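Hydrolase, haloacid dehalogenase-like family (Porphyromonas gingivalis, PDB 2I6X) is a predicted hydrolase of the haloacid dehalogenase-like superfamily, whose precise substrate and reaction remain unassigned. Local coordinates at residues R26-I31 against Y80-G85; A92-Y97 against E197-A202; L107-N112 against D138-S143. All coordinates share one frame; numbering follows the deposited sequence.

Interaction 1 of 3, residues R26-I31 against Y80-G85; sequences RRFKAI and YDALLG
Arg27 NH1 donates to the backbone oxygen of Asp81, with NH1 and O 2.8 Å apart and an N-H...O angle of 160°. The acceptor lies close to the guanidinium plane, as expected for a bond made through an in-plane N-H. Asp81 OD1, 3.7 Å from Arg27 NH1, forms a long salt bridge that probably contributes charge attraction alone, since no N-H points at it. Gly85 brings its CA over one face of the guanidinium, towards the rim, while Arg27 NE pairs with Glu23. The side chain, extended from CG to NE, thus runs past the Asp81 carbonyl towards Gly85 and is fixed at more than one nitrogen. Both helices, 21-30 and 76-83, belong to the helical insertion after strand 7-10, flanked by the short strands 17-19 and 87-90, an arrangement consistent with the cap domain of many HAD hydrolases. Their backbones come close, Arg27 CA and Ala82 CA being 4.9 Å apart, with the small Ala82 at the meeting point. Its methyl sits almost exactly above the middle of the Phe28 ring: Ala82 CB is 3.6 Å from the Phe28 centroid and 5° off the normal, a CH-pi contact. At the edge of the same ring, Leu83 CD1 reaches Phe28 CE2 at 3.7 Å. Ile31 CD1 approaches the same Ala82 CB at 4.1 Å, and Val33 and Ile36 add apolar contacts to Phe28.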
loop_
_atom_site.group_PDB
_atom_site.type_symbol
_atom_site.label_atom_id
_atom_site.label_comp_id
_atom_site.label_asym_id
_atom_site.label_seq_id
_atom_site.Cartn_x
_atom_site.Cartn_y
_atom_site.Cartn_z
ATOM N N ARG A 26 -17.967 -7.510 3.813
ATOM C CA ARG A 26 -19.030 -7.664 4.821
ATOM C C ARG A 26 -19.494 -6.304 5.366
ATOM O O ARG A 26 -20.697 -6.034 5.421
ATOM C CB ARG A 26 -18.548 -8.576 5.965
ATOM C CG ARG A 26 -19.618 -9.049 6.942
ATOM C CD ARG A 26 -19.008 -9.438 8.303
ATOM N NE ARG A 26 -18.550 -8.276 9.086
ATOM C CZ ARG A 26 -18.020 -8.340 10.310
ATOM N NH1 ARG A 26 -17.635 -7.235 10.931
ATOM N NH2 ARG A 26 -17.863 -9.513 10.920
ATOM N N ARG A 27 -18.539 -5.455 5.745
ATOM C CA ARG A 27 -18.839 -4.134 6.301
ATOM C C ARG A 27 -19.502 -3.204 5.266
ATOM O O ARG A 27 -20.504 -2.518 5.568
ATOM C CB ARG A 27 -17.577 -3.505 6.909
ATOM C CG ARG A 27 -16.989 -4.272 8.092
ATOM C CD ARG A 27 -15.802 -3.530 8.698
ATOM N NE ARG A 27 -15.125 -4.336 9.707
ATOM C CZ ARG A 27 -14.210 -3.889 10.578
ATOM N NH1 ARG A 27 -13.821 -2.606 10.593
ATOM N NH2 ARG A 27 -13.684 -4.740 11.458
ATOM N N PHE A 28 -18.988 -3.228 4.032
ATOM C CA PHE A 28 -19.610 -2.467 2.939
ATOM C C PHE A 28 -21.059 -2.853 2.652
ATOM O O PHE A 28 -21.900 -1.983 2.432
ATOM C CB PHE A 28 -18.766 -2.502 1.671
ATOM C CG PHE A 28 -17.707 -1.451 1.638
ATOM C CD1 PHE A 28 -18.054 -0.100 1.659
ATOM C CD2 PHE A 28 -16.350 -1.805 1.599
ATOM C CE1 PHE A 28 -17.062 0.891 1.636
ATOM C CE2 PHE A 28 -15.335 -0.831 1.575
ATOM C CZ PHE A 28 -15.692 0.523 1.587
ATOM N N LYS A 29 -21.342 -4.151 2.653
ATOM C CA LYS A 29 -22.703 -4.635 2.508
ATOM C C LYS A 29 -23.596 -4.087 3.624
ATOM O O LYS A 29 -24.704 -3.614 3.363
ATOM C CB LYS A 29 -22.728 -6.166 2.501
ATOM C CG LYS A 29 -22.281 -6.759 1.197
ATOM C CD LYS A 29 -22.283 -8.269 1.208
ATOM C CE LYS A 29 -21.807 -8.768 -0.139
ATOM N NZ LYS A 29 -21.333 -10.170 -0.077
ATOM N N ALA A 30 -23.108 -4.148 4.865
ATOM C CA ALA A 30 -23.891 -3.681 6.009
ATOM C C ALA A 30 -24.240 -2.175 5.963
ATOM O O ALA A 30 -25.234 -1.766 6.553
ATOM C CB ALA A 30 -23.231 -4.075 7.339
ATOM N N ILE A 31 -23.458 -1.363 5.247
ATOM C CA ILE A 31 -23.847 0.034 5.025
ATOM C C ILE A 31 -24.464 0.323 3.653
ATOM O O ILE A 31 -24.452 1.472 3.193
ATOM C CB ILE A 31 -22.703 1.034 5.290
ATOM C CG1 ILE A 31 -21.474 0.695 4.442
ATOM C CG2 ILE A 31 -22.430 1.104 6.794
ATOM C CD1 ILE A 31 -20.307 1.738 4.510
ATOM N N TYR A 80 -14.692 4.815 6.234
ATOM C CA TYR A 80 -13.449 4.569 6.955
ATOM C C TYR A 80 -13.489 3.205 7.695
ATOM O O TYR A 80 -12.608 2.367 7.527
ATOM C CB TYR A 80 -13.224 5.693 7.972
ATOM C CG TYR A 80 -12.036 5.451 8.847
ATOM C CD1 TYR A 80 -10.793 5.970 8.510
ATOM C CD2 TYR A 80 -12.145 4.688 10.025
ATOM C CE1 TYR A 80 -9.676 5.753 9.318
ATOM C CE2 TYR A 80 -11.034 4.448 10.828
ATOM C CZ TYR A 80 -9.795 4.994 10.460
ATOM O OH TYR A 80 -8.671 4.791 11.236
ATOM N N ASP A 81 -14.530 3.014 8.505
ATOM C CA ASP A 81 -14.757 1.771 9.230
ATOM C C ASP A 81 -14.859 0.511 8.338
ATOM O O ASP A 81 -14.339 -0.552 8.693
ATOM C CB ASP A 81 -16.017 1.914 10.077
ATOM C CG ASP A 81 -16.390 0.636 10.777
ATOM O OD1 ASP A 81 -15.793 0.328 11.820
ATOM O OD2 ASP A 81 -17.303 -0.059 10.280
ATOM N N ALA A 82 -15.542 0.627 7.202
ATOM C CA ALA A 82 -15.627 -0.480 6.247
ATOM C C ALA A 82 -14.300 -0.760 5.540
ATOM O O ALA A 82 -13.905 -1.922 5.391
ATOM C CB ALA A 82 -16.733 -0.223 5.227
ATOM N N LEU A 83 -13.615 0.288 5.090
ATOM C CA LEU A 83 -12.326 0.098 4.457
ATOM C C LEU A 83 -11.330 -0.516 5.445
ATOM O O LEU A 83 -10.549 -1.406 5.103
ATOM C CB LEU A 83 -11.804 1.411 3.873
ATOM C CG LEU A 83 -11.628 1.609 2.348
ATOM C CD1 LEU A 83 -11.820 0.377 1.426
ATOM C CD2 LEU A 83 -12.418 2.802 1.865
ATOM N N LEU A 84 -11.365 -0.073 6.689
ATOM C CA LEU A 84 -10.432 -0.637 7.650
ATOM C C LEU A 84 -10.690 -2.124 8.005
ATOM O O LEU A 84 -9.856 -2.737 8.661
ATOM C CB LEU A 84 -10.334 0.241 8.895
ATOM C CG LEU A 84 -9.072 1.093 8.810
ATOM C CD1 LEU A 84 -9.119 2.229 7.774
ATOM C CD2 LEU A 84 -8.953 1.643 10.172
ATOM N N GLY A 85 -11.818 -2.683 7.551
ATOM C CA GLY A 85 -12.070 -4.115 7.652
ATOM C C GLY A 85 -11.050 -4.943 6.884
ATOM O O GLY A 85 -10.842 -6.109 7.198
#

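Interaction 2 of 3, residues A92-Y97 against E197-A202; sequences AEKFDY and ENWIPA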
loop_
_atom_site.group_PDB
_atom_site.type_symbol
_atom_site.label_atom_id
_atom_site.label_comp_id
_atom_site.label_asym_id
_atom_site.label_seq_id
_atom_site.Cartn_x
_atom_site.Cartn_y
_atom_site.Cartn_z
ATOM N N ALA A 92 3.766 -5.892 13.467
ATOM C CA ALA A 92 4.758 -5.290 14.345
ATOM C C ALA A 92 6.182 -5.801 14.044
ATOM O O ALA A 92 7.115 -4.998 13.978
ATOM C CB ALA A 92 4.395 -5.549 15.837
ATOM N N GLU A 93 6.347 -7.120 13.865
ATOM C CA GLU A 93 7.674 -7.685 13.644
ATOM C C GLU A 93 8.320 -7.268 12.322
ATOM O O GLU A 93 9.520 -7.039 12.285
ATOM C CB GLU A 93 7.734 -9.198 13.896
ATOM C CG GLU A 93 7.303 -10.150 12.771
ATOM C CD GLU A 93 7.476 -11.633 13.192
ATOM O OE1 GLU A 93 8.641 -12.130 13.231
ATOM O OE2 GLU A 93 6.445 -12.299 13.506
ATOM N N LYS A 94 7.523 -7.141 11.261
ATOM C CA LYS A 94 8.046 -6.673 9.985
ATOM C C LYS A 94 8.427 -5.202 10.053
ATOM O O LYS A 94 9.412 -4.797 9.448
ATOM C CB LYS A 94 7.088 -6.956 8.838
ATOM C CG LYS A 94 6.873 -8.445 8.585
ATOM C CD LYS A 94 5.838 -8.626 7.490
ATOM C CE LYS A 94 5.412 -10.072 7.284
ATOM N NZ LYS A 94 4.368 -10.141 6.210
ATOM N N PHE A 95 7.684 -4.405 10.826
ATOM C CA PHE A 95 8.104 -3.014 11.038
ATOM C C PHE A 95 9.388 -2.910 11.864
ATOM O O PHE A 95 10.258 -2.098 11.555
ATOM C CB PHE A 95 6.978 -2.165 11.628
ATOM C CG PHE A 95 6.023 -1.669 10.601
ATOM C CD1 PHE A 95 6.360 -0.582 9.783
ATOM C CD2 PHE A 95 4.803 -2.306 10.403
ATOM C CE1 PHE A 95 5.462 -0.102 8.796
ATOM C CE2 PHE A 95 3.908 -1.851 9.414
ATOM C CZ PHE A 95 4.241 -0.737 8.617
ATOM N N ASP A 96 9.499 -3.739 12.901
ATOM C CA ASP A 96 10.736 -3.849 13.657
ATOM C C ASP A 96 11.926 -4.199 12.761
ATOM O O ASP A 96 12.986 -3.589 12.882
ATOM C CB ASP A 96 10.600 -4.881 14.793
ATOM C CG ASP A 96 9.903 -4.309 16.012
ATOM O OD1 ASP A 96 9.753 -3.064 16.090
ATOM O OD2 ASP A 96 9.511 -5.087 16.903
ATOM N N TYR A 97 11.729 -5.168 11.862
ATOM C CA TYR A 97 12.772 -5.617 10.961
ATOM C C TYR A 97 13.191 -4.503 10.007
ATOM O O TYR A 97 14.368 -4.298 9.758
ATOM C CB TYR A 97 12.334 -6.850 10.172
ATOM C CG TYR A 97 13.350 -7.229 9.128
ATOM C CD1 TYR A 97 14.641 -7.642 9.500
ATOM C CD2 TYR A 97 13.045 -7.154 7.780
ATOM C CE1 TYR A 97 15.606 -7.967 8.535
ATOM C CE2 TYR A 97 14.002 -7.483 6.792
ATOM C CZ TYR A 97 15.276 -7.884 7.184
ATOM O OH TYR A 97 16.212 -8.216 6.239
ATOM N N GLU A 197 2.487 -13.813 4.395
ATOM C CA GLU A 197 3.715 -14.609 4.499
ATOM C C GLU A 197 4.743 -13.936 5.433
ATOM O O GLU A 197 4.913 -12.717 5.372
ATOM C CB GLU A 197 4.313 -14.758 3.103
ATOM C CG GLU A 197 5.436 -15.796 2.974
ATOM C CD GLU A 197 6.086 -15.740 1.585
ATOM O OE1 GLU A 197 7.320 -15.979 1.475
ATOM O OE2 GLU A 197 5.366 -15.427 0.604
ATOM N N ASN A 198 5.438 -14.710 6.270
ATOM C CA ASN A 198 6.619 -14.166 6.957
ATOM C C ASN A 198 7.837 -14.192 6.071
ATOM O O ASN A 198 8.521 -15.217 5.979
ATOM C CB ASN A 198 6.999 -14.862 8.276
ATOM C CG ASN A 198 8.216 -14.160 8.949
ATOM O OD1 ASN A 198 8.489 -12.973 8.659
ATOM N ND2 ASN A 198 8.943 -14.871 9.816
ATOM N N TRP A 199 8.134 -13.055 5.463
ATOM C CA TRP A 199 9.196 -12.993 4.467
ATOM C C TRP A 199 10.534 -12.530 5.020
ATOM O O TRP A 199 11.476 -12.378 4.257
ATOM C CB TRP A 199 8.794 -12.088 3.305
ATOM C CG TRP A 199 8.167 -10.763 3.706
ATOM C CD1 TRP A 199 6.859 -10.407 3.533
ATOM C CD2 TRP A 199 8.815 -9.638 4.320
ATOM N NE1 TRP A 199 6.645 -9.138 4.003
ATOM C CE2 TRP A 199 7.829 -8.629 4.477
ATOM C CE3 TRP A 199 10.120 -9.380 4.761
ATOM C CZ2 TRP A 199 8.116 -7.366 5.068
ATOM C CZ3 TRP A 199 10.408 -8.143 5.344
ATOM C CH2 TRP A 199 9.403 -7.152 5.504
ATOM N N ILE A 200 10.601 -12.264 6.323
ATOM C CA ILE A 200 11.821 -11.763 6.927
ATOM C C ILE A 200 13.006 -12.669 6.611
ATOM O O ILE A 200 14.001 -12.171 6.094
ATOM C CB ILE A 200 11.698 -11.496 8.450
ATOM C CG1 ILE A 200 10.776 -10.299 8.701
ATOM C CG2 ILE A 200 13.068 -11.247 9.065
ATOM C CD1 ILE A 200 10.282 -10.214 10.151
ATOM N N PRO A 201 12.916 -13.993 6.912
ATOM C CA PRO A 201 14.079 -14.847 6.561
ATOM C C PRO A 201 14.528 -14.784 5.084
ATOM O O PRO A 201 15.728 -14.656 4.815
ATOM C CB PRO A 201 13.622 -16.258 6.976
ATOM C CG PRO A 201 12.618 -16.013 8.096
ATOM C CD PRO A 201 11.865 -14.775 7.607
ATOM N N ALA A 202 13.579 -14.827 4.146
ATOM C CA ALA A 202 13.893 -14.801 2.706
ATOM C C ALA A 202 14.518 -13.480 2.251
ATOM O O ALA A 202 15.447 -13.464 1.433
ATOM C CB ALA A 202 12.648 -15.101 1.865
#
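Lys94 lies across the indole of Trp199, joining helix 92-101 to the turn that opens the C-terminal helix 200-207, two helices of the Rossmann-like HAD core domain. This is the close part of the contact. The lysine chain is extended beyond CG, so its methylenes pass over one indole face: Lys94 CD is 3.6 Å from Trp199 CE2, and Lys94 CE stands above the five-membered ring. Beyond the ring, Lys94 NZ donates to Glu197 O at 2.8 Å. NZ is also 3.3 Å from Trp199 NE1, but both are donors; each bonds to Val15 O, a shared acceptor that probably offsets their closeness. Tyr97 completes the packing. A chi1 of 174° swings its ring away from its own backbone N, towards helix 200-207, where Ile200 CG2 lies over one face, 4.0 Å from the Tyr97 centroid, while Tyr97 CD2 meets Trp199 CZ3 at 3.7 Å. The exposed side is looser. Glu93 touches Ile200 CD1 through its CG at 4.0 Å, and its carboxylate makes no hydrogen bond to Asn198. Asn198 instead makes a capping bond at the start of helix 200-207: its OD1 accepts from Ile200 N at 3.2 Å, with the donor above the amide plane.

Interaction 3 of 3, residues L107-N112 against D138-S143; sequences LFLLSN and DKVYAS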
loop_
_atom_site.group_PDB
_atom_site.type_symbol
_atom_site.label_atom_id
_atom_site.label_comp_id
_atom_site.label_asym_id
_atom_site.label_seq_id
_atom_site.Cartn_x
_atom_site.Cartn_y
_atom_site.Cartn_z
ATOM N N LEU A 107 15.250 3.166 2.412
ATOM C CA LEU A 107 14.002 2.436 2.502
ATOM C C LEU A 107 12.868 3.299 2.022
ATOM O O LEU A 107 12.769 4.468 2.381
ATOM C CB LEU A 107 13.730 2.026 3.953
ATOM C CG LEU A 107 14.807 1.162 4.600
ATOM C CD1 LEU A 107 14.456 0.872 6.038
ATOM C CD2 LEU A 107 15.051 -0.134 3.801
ATOM N N PHE A 108 12.004 2.710 1.204
ATOM C CA PHE A 108 10.898 3.422 0.591
ATOM C C PHE A 108 9.630 2.584 0.652
ATOM O O PHE A 108 9.693 1.370 0.693
ATOM C CB PHE A 108 11.260 3.777 -0.846
ATOM C CG PHE A 108 12.534 4.563 -0.950
ATOM C CD1 PHE A 108 12.526 5.953 -0.781
ATOM C CD2 PHE A 108 13.748 3.914 -1.173
ATOM C CE1 PHE A 108 13.707 6.675 -0.838
ATOM C CE2 PHE A 108 14.926 4.639 -1.257
ATOM C CZ PHE A 108 14.906 6.018 -1.088
ATOM N N LEU A 109 8.486 3.255 0.699
ATOM C CA LEU A 109 7.201 2.599 0.532
ATOM C C LEU A 109 6.589 3.009 -0.816
ATOM O O LEU A 109 6.548 4.198 -1.156
ATOM C CB LEU A 109 6.258 2.933 1.694
ATOM C CG LEU A 109 4.945 2.131 1.781
ATOM C CD1 LEU A 109 5.123 0.808 2.528
ATOM C CD2 LEU A 109 3.810 2.981 2.422
ATOM N N LEU A 110 6.139 2.031 -1.598
ATOM C CA LEU A 110 5.384 2.358 -2.801
ATOM C C LEU A 110 4.060 1.601 -2.716
ATOM O O LEU A 110 4.003 0.383 -2.860
ATOM C CB LEU A 110 6.143 2.063 -4.108
ATOM C CG LEU A 110 5.343 2.276 -5.398
ATOM C CD1 LEU A 110 4.999 3.740 -5.526
ATOM C CD2 LEU A 110 6.055 1.754 -6.692
ATOM N N SER A 111 2.990 2.366 -2.533
ATOM C CA SER A 111 1.727 1.783 -2.150
ATOM C C SER A 111 0.536 2.369 -2.893
ATOM O O SER A 111 0.410 3.585 -2.997
ATOM C CB SER A 111 1.567 1.948 -0.632
ATOM O OG SER A 111 0.266 1.642 -0.244
ATOM N N ASN A 112 -0.323 1.494 -3.421
ATOM C CA ASN A 112 -1.682 1.905 -3.809
ATOM C C ASN A 112 -2.540 1.924 -2.561
ATOM O O ASN A 112 -2.772 0.884 -1.941
ATOM C CB ASN A 112 -2.331 0.995 -4.846
ATOM C CG ASN A 112 -1.809 1.216 -6.224
ATOM O OD1 ASN A 112 -1.024 2.132 -6.486
ATOM N ND2 ASN A 112 -2.234 0.366 -7.136
ATOM N N ASP A 138 12.635 6.487 4.156
ATOM C CA ASP A 138 13.218 7.737 3.734
ATOM C C ASP A 138 12.133 8.554 3.059
ATOM O O ASP A 138 12.030 9.762 3.284
ATOM C CB ASP A 138 14.455 7.505 2.873
ATOM C CG ASP A 138 15.598 6.913 3.688
ATOM O OD1 ASP A 138 16.168 7.629 4.541
ATOM O OD2 ASP A 138 15.898 5.717 3.522
ATOM N N LYS A 139 11.285 7.875 2.297
ATOM C CA LYS A 139 10.082 8.481 1.735
ATOM C C LYS A 139 8.952 7.487 1.427
ATOM O O LYS A 139 9.189 6.347 1.032
ATOM C CB LYS A 139 10.409 9.317 0.493
ATOM C CG LYS A 139 9.269 10.222 0.058
ATOM C CD LYS A 139 9.796 11.522 -0.525
ATOM C CE LYS A 139 8.674 12.429 -0.976
ATOM N NZ LYS A 139 9.212 13.611 -1.778
ATOM N N VAL A 140 7.727 7.976 1.615
ATOM C CA VAL A 140 6.492 7.289 1.279
ATOM C C VAL A 140 5.920 7.794 -0.055
ATOM O O VAL A 140 5.676 8.995 -0.251
ATOM C CB VAL A 140 5.469 7.431 2.438
ATOM C CG1 VAL A 140 4.105 6.875 2.050
ATOM C CG2 VAL A 140 6.009 6.707 3.683
ATOM N N TYR A 141 5.744 6.849 -0.972
ATOM C CA TYR A 141 5.125 7.087 -2.246
ATOM C C TYR A 141 3.732 6.448 -2.257
ATOM O O TYR A 141 3.576 5.210 -2.374
ATOM C CB TYR A 141 6.039 6.606 -3.399
ATOM C CG TYR A 141 7.377 7.354 -3.431
ATOM C CD1 TYR A 141 7.474 8.655 -3.962
ATOM C CD2 TYR A 141 8.546 6.767 -2.910
ATOM C CE1 TYR A 141 8.696 9.340 -3.966
ATOM C CE2 TYR A 141 9.776 7.439 -2.928
ATOM C CZ TYR A 141 9.852 8.714 -3.446
ATOM O OH TYR A 141 11.081 9.365 -3.430
ATOM N N ALA A 142 2.722 7.308 -2.141
ATOM C CA ALA A 142 1.328 6.863 -2.010
ATOM C C ALA A 142 0.513 7.289 -3.209
ATOM O O ALA A 142 0.412 8.479 -3.488
ATOM C CB ALA A 142 0.702 7.437 -0.736
ATOM N N SER A 143 -0.089 6.315 -3.888
ATOM C CA SER A 143 -0.874 6.557 -5.094
ATOM C C SER A 143 -1.784 7.792 -5.026
ATOM O O SER A 143 -1.725 8.659 -5.900
ATOM C CB SER A 143 -1.684 5.307 -5.447
ATOM O OG SER A 143 -2.671 5.058 -4.476
#
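Phe108 and Tyr141 send their rings out together from adjacent strands, with CG anti to the carbonyl carbon in both (chi1 -56° and -62°), and Phe108 CD1 comes 3.8 Å from Tyr141 CE2. Phe108 CD1 arrives at the edge of the tyrosine ring, so the pair is no face-to-face stack. Leu109 O is also near that ring's plane, whereas Lys139 CG lies over one face. Around the Phe108 ring, Lys139 O is at the edge and Asp138 CB approaches obliquely. Leu110 enters at about a right angle to Tyr141, its CD1 3.7 Å from Tyr141 CB. On the opposite side of the sheet, Leu109 CD2 meets Val140 CG1. The strands run parallel, their axes 10° apart, as part of a beta-alpha-beta unit in the five-stranded Rossmann-like sheet of the HAD core. Strand 139-142 is one edge of the sheet within this chain, and strand 106-111 bonds on its other side to strand 7-10. Leu109 N donates to Lys139 O at 3.2 Å and Tyr141 N to Leu109 O at 2.8 Å. Ser111 repeats the pattern, giving to Tyr141 O and accepting from Ser143 N. Ser111 touches Asp11 and, from its place at the strand end, is probably the serine of HAD motif II. At the other end, Asp138 OD2 accepts from Leu107 N at 2.9 Å through its anti lone pair; OD1 is held by Arg102. Beyond Ser111, Asn112 OD1 rests 3.4 Å from Ser143 CB, and Asn112 ND2 bonds to Lys150 O.

Overall arrangement
From the N terminus, the chain lays down strand 7-10, passes the short strand 17-19 and enters the helical region, where interaction 1 closes a loop of 48 residues by returning helix 76-83 to helix 21-30. Only then does helix 92-101 open interaction 2, which closes about a hundred residues later. Interaction 3 falls wholly within that span: strand 106-111 directly follows helix 92-101, and its two segments are separated by 25 residues. None of the loops cross. Interactions 2 and 3 both lie in the core domain, one joining a helix to the start of the C-terminal helix, the other pairing two sheet strands; interaction 1 lies in the helical part, its centre about 25 Å from that of interaction 3.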